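Local coordinates for protein beta-galactosidase (Bacillus circulans, PDB 4MAD) that probably releases terminal non-reducing beta-D-galactose residues from beta-D-galactosides by hydrolysis, as a family 35 glycoside hydrolase built on a catalytic (beta/alpha)8 barrel, at residues T43-W48 and I87-K92; F79-I84 and D146-R151; V397-I402 and K451-V456. All blocks are in the same frame, centred on the assembly; numbering follows the deposited sequence.

Contact 1 (T43-W48 and I87-K92); sequences TVPEYW and IVRFIK
Pro45 and Trp48 meet Arg89 and Phe90 where two neighbouring helices of the outer layer of the (beta/alpha)8 barrel come together: 43-48 is the loop leading from strand 34-38 into helix 48-58, and 87-92 is the start of helix 87-97. No hydrogen bond crosses between them; the contact rests on ring packing and on the Arg89 guanidinium laid against Pro45. Along the loop, Thr43 contributes through its carbonyl: Trp48 NE1 donates a weak bond to Thr43 O, bent to 127°, while its stronger partner is the carbonyl of Tyr40. Pro45 comes next and lies against the flat side of the Arg89 guanidinium, with Pro45 CB 3.6 Å from Arg89 NH1. Pro45 O also sits over a guanidinium face, 3.6 Å from Arg89 NH2. Arg89 gets there because its chain runs extended from CG to NE, with CG anti to the backbone N (chi1 179°). Glu46 adds an opposite charge nearby without touching: Glu46 OE2 stays 5.8 Å from Arg89 NH1. Trp48 then buries more surface here than any other residue. Its indole is sandwiched, with Pro45 CA over one face and Phe90 over the other, and the aliphatic part of Arg89 passes its outer end, CZ3 lying 3.8 Å from Arg89 CD. Phe90 turns its ring edge to the indole in a T-shaped pair, centroids 5.1 Å apart and planes at 80°. Met38 of strand 34-38 touches both rings. Beside that stack, Phe90 CB makes a CH-pi contact, 3.8 Å from the centroid of the six-membered ring of Trp48.

Contact 2 (F79-I84 and D146-R151); sequences FVFEGI and DVLFER
The backbones stay well apart, the nearest CA atoms being those of Phe79 and Val147 at 8.1 Å, so side chains alone bridge the irregular loop 79-84 and helix 135-152, both parts of the (beta/alpha)8 barrel domain. Two phenylalanines reach out from the loop; in Phe81, CG anti to the carbonyl carbon (chi1 -63°) swings the ring toward the helix. Val147 serves both: CG2 stands over the face of Phe79, 3.8 Å from the ring centroid and 14° off the normal, a CH-pi contact, and CG1 lies between the two rings, touching Phe79 CD1 and Phe81 CE2. At the rim of that second ring, Leu148 CD1 approaches CE1 near the ring plane. Arg151 covers a face of Phe81, with CG above the ring centre, a CH-pi contact 4.2 Å from the centroid. The ring also stacks with His72, and Ile87 of the following helix packs on it. Glu82 folds back on its own loop, where OE2 accepts a bond from Phe81 N, the donor standing well above the carboxylate plane. A bend at chi2 of Arg151 turns its guanidinium toward the ring, the two planes 39° apart, and brings Arg151 NH1 to 3.4 Å from Phe81 CD2.

Contact 3 (V397-I402 and K451-V456); sequences VYETTI and KLQIIV
Backbone hydrogen bonds lock Val397-Ile402 and Lys451-Val456 together as adjacent antiparallel strands; the axes of these segments come within 4.7 Å and run at 169°. Two hydrogen-bonded pairs supply the bonds. Tyr398 N reaches Ile454 O at 3.0 Å and Ile454 N returns to Tyr398 O; Thr400 and Leu452 repeat the exchange, Leu452 N meeting Thr400 O at 2.9 Å. The non-hydrogen-bonded pairs bring the chains closer, with CA atoms of Glu399 and Gln453, the pair between, 4.5 Å apart, and there CA-H...O contacts add to the ladder, such as Glu399 CA to Leu452 O at 3.2 Å.

Polar side chains gather on the face shared by Glu399, Lys451 and Gln453. The extended Glu399 lies alongside Gln453, pointing the same way, and Gln453 NE2 donates to Glu399 OE2 at 2.9 Å, nearly along the C-O axis, with the carboxylate and amide planes turned 44° apart. Lys451 crosses the same carboxylate; its NZ makes a long salt bridge of 4.0 Å to Glu399 OE2. The other oxygen, OE1, binds the Tyr491 hydroxyl, so both oxygens of this carboxylate have partners.

Apolar contacts dominate the face of Tyr398, Thr400, Leu452 and Ile454. Val456 CG2 meets the edge of the Tyr398 ring, 3.9 Å from CD2, while the tyrosine hydroxyl is tied to Leu384 O and Ile474 N. Thr400 holds OG1 anti to the backbone N (chi1 -165°), which leaves CG2 between N and the carbonyl carbon, facing Leu452 CB, while OG1 is hydrogen-bonded to Asp487 O. Ile402 CD1 reaches Leu452 CB too, and Leu411 and Ile416 of strand 409-417 pack on this side. Such regular pairing, flanked by strands 488-493 and 419-424, is that of central strands in an antiparallel sheet facing a second sheet, here within the first all-beta domain.

Overall arrangement
From the N terminus, the chain passes 43-48, then 79-84 and 87-92, and only later 146-151, so contacts 1 and 2 cross: contact 1 closes a loop of 38 residues after contact 2 has opened, and contact 2 closes across 61. Both belong to the barrel domain, their centres 13 Å apart, and they touch directly where Trp48 CZ2 lies 3.5 Å from Ile84 O. Together they link helices 48-58, 87-97 and 135-152 with the loop 79-84. Contact 3 follows in series, closing 48 residues without helix inside the first all-beta domain; its nearest atoms are about 25 Å from contact 1 and about 23 Å from contact 2.

Contact 1 (T43-W48 and I87-K92)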
loop_
_atom_site.group_PDB
_atom_site.type_symbol
_atom_site.label_atom_id
_atom_site.label_comp_id
_atom_site.label_asym_id
_atom_site.label_seq_id
_atom_site.Cartn_x
_atom_site.Cartn_y
_atom_site.Cartn_z
ATOM N N THR A 43 -0.834 8.389 6.014
ATOM C CA THR A 43 -0.350 9.679 6.463
ATOM C C THR A 43 0.079 9.570 7.930
ATOM O O THR A 43 -0.543 8.924 8.652
ATOM C CB THR A 43 -1.424 10.743 6.254
ATOM O OG1 THR A 43 -1.627 10.914 4.860
ATOM C CG2 THR A 43 -1.036 12.029 6.916
ATOM N N VAL A 44 1.149 10.208 8.323
ATOM C CA VAL A 44 1.557 10.103 9.728
ATOM C C VAL A 44 0.487 10.721 10.626
ATOM O O VAL A 44 -0.106 11.679 10.253
ATOM C CB VAL A 44 2.912 10.814 10.029
ATOM C CG1 VAL A 44 4.045 10.070 9.393
ATOM C CG2 VAL A 44 2.866 12.247 9.578
ATOM N N PRO A 45 0.298 10.205 11.834
ATOM C CA PRO A 45 -0.819 10.635 12.669
ATOM C C PRO A 45 -0.822 12.107 13.051
ATOM O O PRO A 45 -1.843 12.704 13.189
ATOM C CB PRO A 45 -0.705 9.759 13.908
ATOM C CG PRO A 45 0.417 8.965 13.744
ATOM C CD PRO A 45 0.936 9.028 12.395
ATOM N N GLU A 46 0.346 12.691 13.136
ATOM C CA GLU A 46 0.490 14.084 13.516
ATOM C C GLU A 46 -0.272 14.978 12.543
ATOM O O GLU A 46 -0.699 16.021 12.892
ATOM C CB GLU A 46 1.959 14.447 13.546
ATOM C CG GLU A 46 2.657 13.814 14.692
ATOM C CD GLU A 46 3.152 12.411 14.441
ATOM O OE1 GLU A 46 3.119 11.949 13.331
ATOM O OE2 GLU A 46 3.640 11.829 15.391
ATOM N N TYR A 47 -0.382 14.482 11.306
ATOM C CA TYR A 47 -1.003 15.189 10.206
ATOM C C TYR A 47 -2.470 14.831 9.871
ATOM O O TYR A 47 -3.072 15.444 9.036
ATOM C CB TYR A 47 -0.120 15.098 8.961
ATOM C CG TYR A 47 1.185 15.862 8.980
ATOM C CD1 TYR A 47 1.350 16.987 9.755
ATOM C CD2 TYR A 47 2.221 15.501 8.166
ATOM C CE1 TYR A 47 2.502 17.675 9.744
ATOM C CE2 TYR A 47 3.372 16.202 8.144
ATOM C CZ TYR A 47 3.525 17.285 8.946
ATOM O OH TYR A 47 4.654 18.043 8.944
ATOM N N TRP A 48 -3.045 13.890 10.595
ATOM C CA TRP A 48 -4.381 13.482 10.258
ATOM C C TRP A 48 -5.361 14.663 10.358
ATOM O O TRP A 48 -6.181 14.862 9.520
ATOM C CB TRP A 48 -4.836 12.321 11.148
ATOM C CG TRP A 48 -4.235 11.015 10.883
ATOM C CD1 TRP A 48 -3.604 10.600 9.751
ATOM C CD2 TRP A 48 -4.222 9.892 11.758
ATOM N NE1 TRP A 48 -3.210 9.325 9.864
ATOM C CE2 TRP A 48 -3.571 8.854 11.092
ATOM C CE3 TRP A 48 -4.719 9.655 13.032
ATOM C CZ2 TRP A 48 -3.384 7.611 11.666
ATOM C CZ3 TRP A 48 -4.530 8.446 13.591
ATOM C CH2 TRP A 48 -3.871 7.430 12.919
ATOM N N ILE A 87 -6.584 3.488 14.316
ATOM C CA ILE A 87 -7.769 3.815 13.580
ATOM C C ILE A 87 -8.787 4.502 14.452
ATOM O O ILE A 87 -9.446 5.404 14.032
ATOM C CB ILE A 87 -8.306 2.601 12.857
ATOM C CG1 ILE A 87 -9.372 2.993 11.880
ATOM C CG2 ILE A 87 -8.783 1.581 13.795
ATOM C CD1 ILE A 87 -9.905 1.849 11.188
ATOM N N VAL A 88 -8.827 4.140 15.710
ATOM C CA VAL A 88 -9.732 4.844 16.569
ATOM C C VAL A 88 -9.438 6.372 16.642
ATOM O O VAL A 88 -10.312 7.174 16.516
ATOM C CB VAL A 88 -9.768 4.190 17.920
ATOM C CG1 VAL A 88 -10.559 4.972 18.892
ATOM C CG2 VAL A 88 -10.347 2.832 17.799
ATOM N N ARG A 89 -8.193 6.747 16.783
ATOM C CA ARG A 89 -7.814 8.129 16.829
ATOM C C ARG A 89 -8.173 8.808 15.520
ATOM O O ARG A 89 -8.654 9.885 15.520
ATOM C CB ARG A 89 -6.336 8.223 17.086
ATOM C CG ARG A 89 -5.793 9.645 17.124
ATOM C CD ARG A 89 -4.285 9.682 17.212
ATOM N NE ARG A 89 -3.771 11.013 16.950
ATOM C CZ ARG A 89 -2.512 11.356 17.026
ATOM N NH1 ARG A 89 -1.601 10.472 17.343
ATOM N NH2 ARG A 89 -2.176 12.612 16.790
ATOM N N PHE A 90 -7.942 8.124 14.416
ATOM C CA PHE A 90 -8.190 8.740 13.144
ATOM C C PHE A 90 -9.658 9.064 13.016
ATOM O O PHE A 90 -10.021 10.154 12.691
ATOM C CB PHE A 90 -7.749 7.805 12.024
ATOM C CG PHE A 90 -8.188 8.252 10.657
ATOM C CD1 PHE A 90 -7.533 9.221 9.999
ATOM C CD2 PHE A 90 -9.243 7.677 10.034
ATOM C CE1 PHE A 90 -7.925 9.622 8.787
ATOM C CE2 PHE A 90 -9.631 8.089 8.817
ATOM C CZ PHE A 90 -8.980 9.036 8.206
ATOM N N ILE A 91 -10.484 8.078 13.326
ATOM C CA ILE A 91 -11.903 8.275 13.252
ATOM C C ILE A 91 -12.462 9.355 14.220
ATOM O O ILE A 91 -13.244 10.155 13.850
ATOM C CB ILE A 91 -12.645 6.956 13.424
ATOM C CG1 ILE A 91 -12.256 6.006 12.283
ATOM C CG2 ILE A 91 -14.128 7.194 13.514
ATOM C CD1 ILE A 91 -12.932 4.735 12.326
ATOM N N LYS A 92 -11.971 9.379 15.426
ATOM C CA LYS A 92 -12.305 10.453 16.354
ATOM C C LYS A 92 -11.876 11.800 15.814
ATOM O O LYS A 92 -12.500 12.753 16.062
ATOM C CB LYS A 92 -11.681 10.226 17.696
ATOM C CG LYS A 92 -12.395 9.222 18.487
ATOM C CD LYS A 92 -11.611 8.871 19.708
ATOM C CE LYS A 92 -12.446 8.153 20.667
ATOM N NZ LYS A 92 -11.758 8.092 21.932
#

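Contact 2 (F79-I84 and D146-R151)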
loop_
_atom_site.group_PDB
_atom_site.type_symbol
_atom_site.label_atom_id
_atom_site.label_comp_id
_atom_site.label_asym_id
_atom_site.label_seq_id
_atom_site.Cartn_x
_atom_site.Cartn_y
_atom_site.Cartn_z
ATOM N N PHE A 79 -2.006 -8.070 17.797
ATOM C CA PHE A 79 -2.856 -7.025 17.303
ATOM C C PHE A 79 -2.267 -5.662 17.550
ATOM O O PHE A 79 -1.793 -5.410 18.585
ATOM C CB PHE A 79 -4.231 -7.163 17.916
ATOM C CG PHE A 79 -4.946 -8.361 17.462
ATOM C CD1 PHE A 79 -5.530 -8.396 16.249
ATOM C CD2 PHE A 79 -4.982 -9.476 18.218
ATOM C CE1 PHE A 79 -6.159 -9.481 15.835
ATOM C CE2 PHE A 79 -5.608 -10.554 17.783
ATOM C CZ PHE A 79 -6.189 -10.555 16.597
ATOM N N VAL A 80 -2.284 -4.805 16.557
ATOM C CA VAL A 80 -1.638 -3.511 16.631
ATOM C C VAL A 80 -2.590 -2.364 16.281
ATOM O O VAL A 80 -3.095 -2.296 15.219
ATOM C CB VAL A 80 -0.417 -3.437 15.679
ATOM C CG1 VAL A 80 0.139 -2.083 15.652
ATOM C CG2 VAL A 80 0.651 -4.411 16.104
ATOM N N PHE A 81 -2.829 -1.488 17.247
ATOM C CA PHE A 81 -3.644 -0.313 17.038
ATOM C C PHE A 81 -3.005 1.018 17.510
ATOM O O PHE A 81 -3.691 1.922 17.878
ATOM C CB PHE A 81 -5.063 -0.477 17.554
ATOM C CG PHE A 81 -5.839 -1.543 16.875
ATOM C CD1 PHE A 81 -6.641 -1.273 15.817
ATOM C CD2 PHE A 81 -5.777 -2.818 17.309
ATOM C CE1 PHE A 81 -7.339 -2.244 15.253
ATOM C CE2 PHE A 81 -6.475 -3.750 16.744
ATOM C CZ PHE A 81 -7.253 -3.482 15.736
ATOM N N GLU A 82 -1.694 1.102 17.396
ATOM C CA GLU A 82 -0.884 2.173 17.896
ATOM C C GLU A 82 -0.284 2.971 16.768
ATOM O O GLU A 82 -0.098 2.472 15.689
ATOM C CB GLU A 82 0.227 1.582 18.737
ATOM C CG GLU A 82 -0.253 0.727 19.918
ATOM C CD GLU A 82 -0.767 -0.668 19.549
ATOM O OE1 GLU A 82 0.023 -1.381 18.981
ATOM O OE2 GLU A 82 -1.908 -1.046 19.863
ATOM N N GLY A 83 0.019 4.219 17.038
ATOM C CA GLY A 83 0.652 5.046 16.063
ATOM C C GLY A 83 -0.126 5.234 14.788
ATOM O O GLY A 83 -1.244 5.582 14.835
ATOM N N ILE A 84 0.511 4.988 13.664
ATOM C CA ILE A 84 -0.113 5.177 12.389
ATOM C C ILE A 84 -1.278 4.211 12.219
ATOM O O ILE A 84 -2.099 4.384 11.382
ATOM C CB ILE A 84 0.860 5.074 11.199
ATOM C CG1 ILE A 84 0.304 5.818 9.998
ATOM C CG2 ILE A 84 1.054 3.726 10.819
ATOM C CD1 ILE A 84 1.240 5.917 8.909
ATOM N N ASP A 146 -13.334 -10.034 15.104
ATOM C CA ASP A 146 -13.765 -9.910 16.479
ATOM C C ASP A 146 -13.004 -8.805 17.153
ATOM O O ASP A 146 -13.561 -8.076 17.889
ATOM C CB ASP A 146 -13.491 -11.157 17.275
ATOM C CG ASP A 146 -14.464 -12.248 17.005
ATOM O OD1 ASP A 146 -15.465 -12.026 16.374
ATOM O OD2 ASP A 146 -14.178 -13.370 17.391
ATOM N N VAL A 147 -11.708 -8.726 16.957
ATOM C CA VAL A 147 -10.945 -7.659 17.553
ATOM C C VAL A 147 -11.236 -6.314 16.955
ATOM O O VAL A 147 -11.430 -5.349 17.615
ATOM C CB VAL A 147 -9.453 -7.967 17.460
ATOM C CG1 VAL A 147 -8.628 -6.847 17.877
ATOM C CG2 VAL A 147 -9.124 -9.100 18.338
ATOM N N LEU A 148 -11.231 -6.286 15.654
ATOM C CA LEU A 148 -11.408 -5.010 15.025
ATOM C C LEU A 148 -12.721 -4.338 15.381
ATOM O O LEU A 148 -12.738 -3.219 15.687
ATOM C CB LEU A 148 -11.359 -5.160 13.517
ATOM C CG LEU A 148 -11.727 -3.915 12.743
ATOM C CD1 LEU A 148 -10.677 -2.905 12.893
ATOM C CD2 LEU A 148 -12.022 -4.186 11.273
ATOM N N PHE A 149 -13.819 -5.059 15.334
ATOM C CA PHE A 149 -15.117 -4.485 15.607
ATOM C C PHE A 149 -15.340 -4.003 17.060
ATOM O O PHE A 149 -16.094 -3.121 17.337
ATOM C CB PHE A 149 -16.235 -5.323 15.035
ATOM C CG PHE A 149 -16.389 -5.146 13.570
ATOM C CD1 PHE A 149 -17.140 -4.153 13.061
ATOM C CD2 PHE A 149 -15.692 -5.937 12.718
ATOM C CE1 PHE A 149 -17.246 -4.018 11.756
ATOM C CE2 PHE A 149 -15.797 -5.768 11.378
ATOM C CZ PHE A 149 -16.558 -4.818 10.906
ATOM N N GLU A 150 -14.626 -4.655 17.935
ATOM C CA GLU A 150 -14.611 -4.301 19.318
ATOM C C GLU A 150 -14.043 -2.907 19.471
ATOM O O GLU A 150 -14.470 -2.196 20.287
ATOM C CB GLU A 150 -13.817 -5.310 20.130
ATOM C CG GLU A 150 -14.009 -5.169 21.585
ATOM C CD GLU A 150 -13.209 -6.172 22.422
ATOM O OE1 GLU A 150 -13.304 -7.376 22.196
ATOM O OE2 GLU A 150 -12.485 -5.742 23.337
ATOM N N ARG A 151 -13.020 -2.580 18.713
ATOM C CA ARG A 151 -12.474 -1.261 18.691
ATOM C C ARG A 151 -13.382 -0.239 18.030
ATOM O O ARG A 151 -13.477 0.849 18.477
ATOM C CB ARG A 151 -11.090 -1.203 18.058
ATOM C CG ARG A 151 -10.081 -2.204 18.546
ATOM C CD ARG A 151 -9.643 -2.071 19.932
ATOM N NE ARG A 151 -8.745 -3.139 20.310
ATOM C CZ ARG A 151 -7.454 -2.980 20.486
ATOM N NH1 ARG A 151 -6.896 -1.805 20.358
ATOM N NH2 ARG A 151 -6.743 -3.997 20.855
#

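Contact 3 (V397-I402 and K451-V456)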
loop_
_atom_site.group_PDB
_atom_site.type_symbol
_atom_site.label_atom_id
_atom_site.label_comp_id
_atom_site.label_asym_id
_atom_site.label_seq_id
_atom_site.Cartn_x
_atom_site.Cartn_y
_atom_site.Cartn_z
ATOM N N VAL A 397 18.217 -13.264 2.068
ATOM C CA VAL A 397 19.365 -13.823 1.451
ATOM C C VAL A 397 19.304 -15.349 1.584
ATOM O O VAL A 397 19.113 -15.852 2.628
ATOM C CB VAL A 397 20.665 -13.371 2.110
ATOM C CG1 VAL A 397 21.814 -14.012 1.488
ATOM C CG2 VAL A 397 20.815 -11.915 2.041
ATOM N N TYR A 398 19.493 -16.019 0.469
ATOM C CA TYR A 398 19.497 -17.458 0.387
ATOM C C TYR A 398 20.930 -17.898 0.020
ATOM O O TYR A 398 21.520 -17.349 -0.833
ATOM C CB TYR A 398 18.581 -18.000 -0.707
ATOM C CG TYR A 398 17.081 -17.831 -0.546
ATOM C CD1 TYR A 398 16.297 -18.843 -0.026
ATOM C CD2 TYR A 398 16.431 -16.712 -0.995
ATOM C CE1 TYR A 398 14.953 -18.698 0.077
ATOM C CE2 TYR A 398 15.112 -16.603 -0.886
ATOM C CZ TYR A 398 14.364 -17.592 -0.344
ATOM O OH TYR A 398 13.058 -17.474 -0.240
ATOM N N GLU A 399 21.457 -18.869 0.743
ATOM C CA GLU A 399 22.851 -19.205 0.646
ATOM C C GLU A 399 23.053 -20.741 0.687
ATOM O O GLU A 399 22.467 -21.402 1.485
ATOM C CB GLU A 399 23.551 -18.526 1.803
ATOM C CG GLU A 399 24.936 -18.835 2.117
ATOM C CD GLU A 399 25.489 -17.861 3.192
ATOM O OE1 GLU A 399 25.680 -18.260 4.332
ATOM O OE2 GLU A 399 25.641 -16.681 2.903
ATOM N N THR A 400 23.874 -21.260 -0.206
ATOM C CA THR A 400 24.171 -22.680 -0.240
ATOM C C THR A 400 25.535 -22.888 -0.831
ATOM O O THR A 400 26.009 -22.063 -1.560
ATOM C CB THR A 400 23.157 -23.489 -1.045
ATOM O OG1 THR A 400 23.278 -24.889 -0.768
ATOM C CG2 THR A 400 23.353 -23.256 -2.481
ATOM N N THR A 401 26.129 -24.032 -0.515
ATOM C CA THR A 401 27.400 -24.402 -1.059
ATOM C C THR A 401 27.286 -25.508 -2.098
ATOM O O THR A 401 26.748 -26.512 -1.858
ATOM C CB THR A 401 28.403 -24.853 0.022
ATOM O OG1 THR A 401 28.461 -23.905 1.088
ATOM C CG2 THR A 401 29.767 -24.995 -0.573
ATOM N N ILE A 402 27.816 -25.274 -3.254
ATOM C CA ILE A 402 27.850 -26.256 -4.299
ATOM C C ILE A 402 29.196 -26.989 -4.250
ATOM O O ILE A 402 30.203 -26.412 -4.242
ATOM C CB ILE A 402 27.709 -25.618 -5.651
ATOM C CG1 ILE A 402 26.389 -24.861 -5.764
ATOM C CG2 ILE A 402 27.745 -26.619 -6.703
ATOM C CD1 ILE A 402 26.474 -23.670 -6.600
ATOM N N LYS A 451 30.273 -20.940 -3.111
ATOM C CA LYS A 451 29.261 -20.402 -2.244
ATOM C C LYS A 451 28.320 -19.503 -3.061
ATOM O O LYS A 451 28.713 -18.481 -3.565
ATOM C CB LYS A 451 29.898 -19.638 -1.094
ATOM C CG LYS A 451 28.942 -19.075 -0.112
ATOM C CD LYS A 451 29.610 -18.058 0.774
ATOM C CE LYS A 451 28.867 -17.833 2.036
ATOM N NZ LYS A 451 29.584 -17.039 3.032
ATOM N N LEU A 452 27.080 -19.950 -3.152
ATOM C CA LEU A 452 26.052 -19.264 -3.898
ATOM C C LEU A 452 25.197 -18.470 -2.917
ATOM O O LEU A 452 24.797 -18.979 -1.922
ATOM C CB LEU A 452 25.222 -20.272 -4.657
ATOM C CG LEU A 452 23.990 -19.721 -5.336
ATOM C CD1 LEU A 452 24.366 -18.778 -6.396
ATOM C CD2 LEU A 452 23.127 -20.797 -5.848
ATOM N N GLN A 453 25.027 -17.178 -3.218
ATOM C CA GLN A 453 24.200 -16.284 -2.452
ATOM C C GLN A 453 23.227 -15.564 -3.387
ATOM O O GLN A 453 23.587 -15.145 -4.402
ATOM C CB GLN A 453 25.055 -15.251 -1.721
ATOM C CG GLN A 453 25.966 -15.831 -0.690
ATOM C CD GLN A 453 26.890 -14.824 -0.083
ATOM O OE1 GLN A 453 27.689 -14.280 -0.740
ATOM N NE2 GLN A 453 26.750 -14.600 1.195
ATOM N N ILE A 454 21.978 -15.510 -3.016
ATOM C CA ILE A 454 21.002 -14.786 -3.796
ATOM C C ILE A 454 20.260 -13.840 -2.856
ATOM O O ILE A 454 19.699 -14.267 -1.931
ATOM C CB ILE A 454 20.028 -15.731 -4.440
ATOM C CG1 ILE A 454 20.784 -16.752 -5.274
ATOM C CG2 ILE A 454 19.084 -15.015 -5.307
ATOM C CD1 ILE A 454 19.943 -17.718 -6.081
ATOM N N ILE A 455 20.313 -12.562 -3.169
ATOM C CA ILE A 455 19.611 -11.549 -2.413
ATOM C C ILE A 455 18.304 -11.208 -3.097
ATOM O O ILE A 455 18.304 -10.591 -4.106
ATOM C CB ILE A 455 20.409 -10.203 -2.260
ATOM C CG1 ILE A 455 21.827 -10.484 -1.807
ATOM C CG2 ILE A 455 19.721 -9.320 -1.270
ATOM C CD1 ILE A 455 22.673 -9.301 -1.639
ATOM N N VAL A 456 17.208 -11.571 -2.476
ATOM C CA VAL A 456 15.925 -11.464 -3.092
ATOM C C VAL A 456 15.116 -10.315 -2.480
ATOM O O VAL A 456 15.114 -10.164 -1.295
ATOM C CB VAL A 456 15.128 -12.763 -3.024
ATOM C CG1 VAL A 456 13.818 -12.576 -3.706
ATOM C CG2 VAL A 456 15.886 -13.877 -3.629
#